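Local coordinates for protein nitrite reductase (Hyphomicrobium denitrificans, PDB 2DV6) that reduces nitrite to nitric oxide in denitrification, probably with electrons from a c-type cytochrome, using several bound copper ions, at residues 311-315 and 316-320; 412-415 and 416-420. All coordinates share one frame; numbering follows the deposited sequence.

Interaction 1 of 2, residues 311-315 and 316-320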
# COMPACT_ATOMS: atom_id res chain seq x y z
N GLN A 311 9.36 -4.53 -25.97
CA GLN A 311 9.74 -3.54 -24.97
C GLN A 311 9.27 -2.18 -25.40
O GLN A 311 9.19 -1.89 -26.61
CB GLN A 311 11.24 -3.53 -24.77
CG GLN A 311 11.82 -4.85 -24.42
CD GLN A 311 11.30 -5.40 -23.11
OE1 GLN A 311 10.89 -6.57 -23.04
NE2 GLN A 311 11.29 -4.58 -22.08
N GLU A 312 8.96 -1.33 -24.42
CA GLU A 312 8.50 0.02 -24.68
C GLU A 312 9.35 1.01 -23.91
O GLU A 312 9.92 0.67 -22.87
CB GLU A 312 7.03 0.16 -24.28
CG GLU A 312 6.15 -0.86 -24.91
CD GLU A 312 4.68 -0.57 -24.72
OE1 GLU A 312 4.12 0.21 -25.53
OE2 GLU A 312 4.09 -1.13 -23.77
N MET A 313 9.42 2.24 -24.40
CA MET A 313 10.23 3.27 -23.79
C MET A 313 9.52 3.73 -22.52
O MET A 313 8.30 3.86 -22.50
CB MET A 313 10.38 4.49 -24.72
CG MET A 313 11.41 5.46 -24.19
SD MET A 313 11.62 6.93 -25.20
CE MET A 313 10.17 7.88 -24.74
N ASP A 314 10.30 3.99 -21.48
CA ASP A 314 9.75 4.53 -20.25
C ASP A 314 10.36 5.94 -20.15
O ASP A 314 11.57 6.12 -19.94
CB ASP A 314 10.16 3.63 -19.08
CG ASP A 314 9.64 4.10 -17.74
OD1 ASP A 314 9.60 5.34 -17.49
OD2 ASP A 314 9.31 3.22 -16.91
N TYR A 315 9.50 6.94 -20.32
CA TYR A 315 9.92 8.34 -20.25
C TYR A 315 10.50 8.77 -18.89
O TYR A 315 11.49 9.49 -18.86
CB TYR A 315 8.75 9.25 -20.67
CG TYR A 315 8.97 10.69 -20.35
CD1 TYR A 315 9.68 11.52 -21.21
CD2 TYR A 315 8.45 11.23 -19.17
CE1 TYR A 315 9.88 12.89 -20.87
CE2 TYR A 315 8.65 12.54 -18.83
CZ TYR A 315 9.34 13.37 -19.68
OH TYR A 315 9.49 14.67 -19.27
N GLU A 316 9.89 8.33 -17.79
CA GLU A 316 10.39 8.66 -16.43
C GLU A 316 11.84 8.14 -16.27
O GLU A 316 12.72 8.83 -15.73
CB GLU A 316 9.46 8.04 -15.36
CG GLU A 316 9.88 8.36 -13.91
CD GLU A 316 11.01 7.48 -13.35
OE1 GLU A 316 11.81 8.02 -12.55
OE2 GLU A 316 11.12 6.26 -13.70
N LYS A 317 12.10 6.93 -16.78
CA LYS A 317 13.46 6.38 -16.68
C LYS A 317 14.42 7.15 -17.57
O LYS A 317 15.53 7.45 -17.15
CB LYS A 317 13.48 4.88 -17.02
CG LYS A 317 12.90 3.95 -15.93
CD LYS A 317 12.91 2.49 -16.48
CE LYS A 317 12.17 1.49 -15.53
NZ LYS A 317 12.51 0.07 -15.96
N LEU A 318 14.01 7.44 -18.81
CA LEU A 318 14.81 8.31 -19.70
C LEU A 318 15.16 9.64 -19.06
O LEU A 318 16.32 10.00 -19.00
CB LEU A 318 14.05 8.62 -20.99
CG LEU A 318 14.70 8.91 -22.34
CD1 LEU A 318 13.75 9.88 -23.14
CD2 LEU A 318 16.19 9.31 -22.41
N ILE A 319 14.17 10.41 -18.62
CA ILE A 319 14.53 11.75 -18.21
C ILE A 319 15.23 11.78 -16.88
O ILE A 319 15.93 12.74 -16.59
CB ILE A 319 13.38 12.75 -18.13
CG1 ILE A 319 12.25 12.21 -17.28
CG2 ILE A 319 13.07 13.35 -19.54
CD1 ILE A 319 11.61 13.28 -16.50
N ASN A 320 15.04 10.72 -16.07
CA ASN A 320 15.77 10.64 -14.78
C ASN A 320 17.02 9.76 -14.84
O ASN A 320 17.61 9.46 -13.81
CB ASN A 320 14.82 10.23 -13.65
CG ASN A 320 13.78 11.31 -13.38
OD1 ASN A 320 14.11 12.50 -13.30
ND2 ASN A 320 12.54 10.92 -13.25
O HOH W 1 9.33 4.46 -14.35
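D314 caps the short helix 315-319, and its carboxylate meets E316 and K317 in the first turn. E316 comes first: its CB packs against D314 OD1, and water 1 donates both to D314 OD2 (2.8 Å) and to E316 OE2 (2.6 Å), bridging two carboxylates that would probably repel. Backbone N of K317 makes the capping bond to D314 OD1 (3.0 Å), arriving from above the carboxylate, 56° out of its plane; a chi1 of 180°, with CG beside the carbonyl carbon, swings this carboxylate toward the turn. The extended K317 chain crosses D314 at about a right angle, then carries NZ away to E324. L318 N donates a hydrogen bond to D314 O (3.0 Å), while L318 CD1 meets M313 SD (4.2 Å). I319 N donates one to Y315 O (2.8 Å), and I319 CG1 sits over one face of the Y315 ring in a CH-pi contact, with I319 CG2 at Y315 CE1 (3.5 Å). N320 ND2 hydrogen-bonds back to E316 OE1, which also forms a salt bridge to K322 NZ. L318 and M313 both rest on T267 of helix 265-270, the helix holding the copper ligand H268, and M313 also touches strand 181-188.

Interaction 2 of 2, residues 412-415 and 416-420. With CU (copper (II) ion), chain L.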
# COMPACT_ATOMS: atom_id res chain seq x y z
N ILE A 412 38.23 -7.94 -24.93
CA ILE A 412 36.87 -7.61 -24.52
C ILE A 412 36.63 -6.10 -24.38
O ILE A 412 37.22 -5.46 -23.51
CB ILE A 412 36.49 -8.39 -23.26
CG1 ILE A 412 36.88 -9.90 -23.43
CG2 ILE A 412 34.97 -8.24 -22.94
CD1 ILE A 412 36.75 -10.69 -22.13
N LEU A 413 35.79 -5.56 -25.26
CA LEU A 413 35.38 -4.15 -25.18
C LEU A 413 34.35 -3.99 -24.04
O LEU A 413 33.37 -4.74 -23.95
CB LEU A 413 34.77 -3.67 -26.49
CG LEU A 413 35.70 -3.50 -27.70
CD1 LEU A 413 36.38 -4.85 -28.13
CD2 LEU A 413 34.90 -2.88 -28.89
N VAL A 414 34.62 -3.02 -23.16
CA VAL A 414 33.74 -2.75 -22.00
C VAL A 414 33.68 -1.24 -21.75
O VAL A 414 34.61 -0.52 -22.14
CB VAL A 414 34.20 -3.47 -20.70
CG1 VAL A 414 34.27 -4.99 -20.87
CG2 VAL A 414 35.53 -2.94 -20.17
N ASP A 415 32.58 -0.78 -21.15
CA ASP A 415 32.57 0.45 -20.40
C ASP A 415 32.97 -0.03 -19.00
O ASP A 415 32.31 -0.88 -18.42
CB ASP A 415 31.13 0.96 -20.36
CG ASP A 415 30.97 2.25 -19.63
OD1 ASP A 415 31.83 2.63 -18.79
OD2 ASP A 415 29.95 2.93 -19.93
N HIS A 416 34.05 0.51 -18.46
CA HIS A 416 34.53 -0.01 -17.20
C HIS A 416 33.72 0.43 -15.96
O HIS A 416 34.14 0.17 -14.82
CB HIS A 416 36.01 0.32 -17.04
CG HIS A 416 36.76 -0.72 -16.28
ND1 HIS A 416 36.50 -1.00 -14.95
CD2 HIS A 416 37.75 -1.56 -16.65
CE1 HIS A 416 37.30 -1.97 -14.54
NE2 HIS A 416 38.08 -2.31 -15.55
N ALA A 417 32.56 1.06 -16.17
CA ALA A 417 31.50 1.05 -15.14
C ALA A 417 30.86 -0.32 -15.22
O ALA A 417 29.81 -0.52 -15.84
CB ALA A 417 30.43 2.19 -15.37
N LEU A 418 31.51 -1.29 -14.60
CA LEU A 418 31.27 -2.71 -14.90
C LEU A 418 29.87 -3.30 -14.55
O LEU A 418 29.52 -4.39 -15.01
CB LEU A 418 32.42 -3.50 -14.27
CG LEU A 418 33.54 -4.01 -15.22
CD1 LEU A 418 33.57 -3.49 -16.71
CD2 LEU A 418 34.88 -4.04 -14.59
N SER A 419 29.06 -2.63 -13.74
CA SER A 419 27.66 -3.08 -13.66
C SER A 419 27.00 -3.12 -15.06
O SER A 419 25.97 -3.79 -15.27
CB SER A 419 26.85 -2.18 -12.71
OG SER A 419 27.17 -2.47 -11.36
N ARG A 420 27.53 -2.33 -15.98
CA ARG A 420 26.93 -2.27 -17.32
C ARG A 420 27.13 -3.57 -18.14
O ARG A 420 26.37 -3.81 -19.07
CB ARG A 420 27.39 -1.00 -18.05
CG ARG A 420 26.94 0.25 -17.28
CD ARG A 420 27.52 1.58 -17.78
NE ARG A 420 27.35 2.57 -16.73
CZ ARG A 420 27.82 3.82 -16.75
NH1 ARG A 420 28.48 4.32 -17.80
NH2 ARG A 420 27.63 4.57 -15.68
CU CU L . 39.51 -3.96 -15.84
O HOH W 2 37.97 -5.27 -17.43
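D415 and A417 meet where strand 409-415 of a cupredoxin-type domain runs out into the loop before strand 427-431, and an inverse gamma turn centred on A417 bends the chain. The tight part is polar. With CG anti to its backbone N (chi1 -179°), D415 carries its carboxylate to the backbone N of A417 and to R420. OD1 of D415 takes an almost straight hydrogen bond from A417 N (3.1 Å, 173°), the donor standing above the carboxylate plane; OD1 also receives S363 N. R420 NH1 forms a salt bridge to D415 OD2 (2.9 Å): OD2 lies at the guanidinium edge, near its plane, while NH1 meets it from 35° above the nearly perpendicular carboxylate. Q296 also binds OD2, and R420 pairs in addition with E321 of a neighbouring subunit. A417 CB lies over the centre of the guanidinium, 3.3 Å above its plane, closing the buried cluster. Looser, though also buried, is the apolar contact of V414 CG2 with L418 CD1 at 4.0 Å. L418 itself packs closely on the H416 ring, its CD2 3.2 Å from H416 CE1. This ring points to a copper ion shared with H224 and H259 of the same neighbouring subunit, the three-histidine type 2 site where nitrite binds in this family. Water 2 lies 2.6 Å from the copper, and H416 NE2 binds the metal at 2.2 Å.

Overall arrangement
Going from the N terminus, interaction 1 comes first, where the loop after strand 309-310 turns into helix 315-319, ahead of strand 325-328. Interaction 2 follows about a hundred residues later, at the end of strand 409-415. Each closes a local turn; they lie in series along the chain and neither nest nor cross. Within one subunit their centres are 22 Å apart and their nearest atoms about 11 Å, without touching. Across the assembly the two regions do meet: L318 O of 316-320 accepts a hydrogen bond from S419 OG of 416-420 in a neighbouring subunit. The helix and the copper-bearing loop thus belong to the same kind of subunit interface.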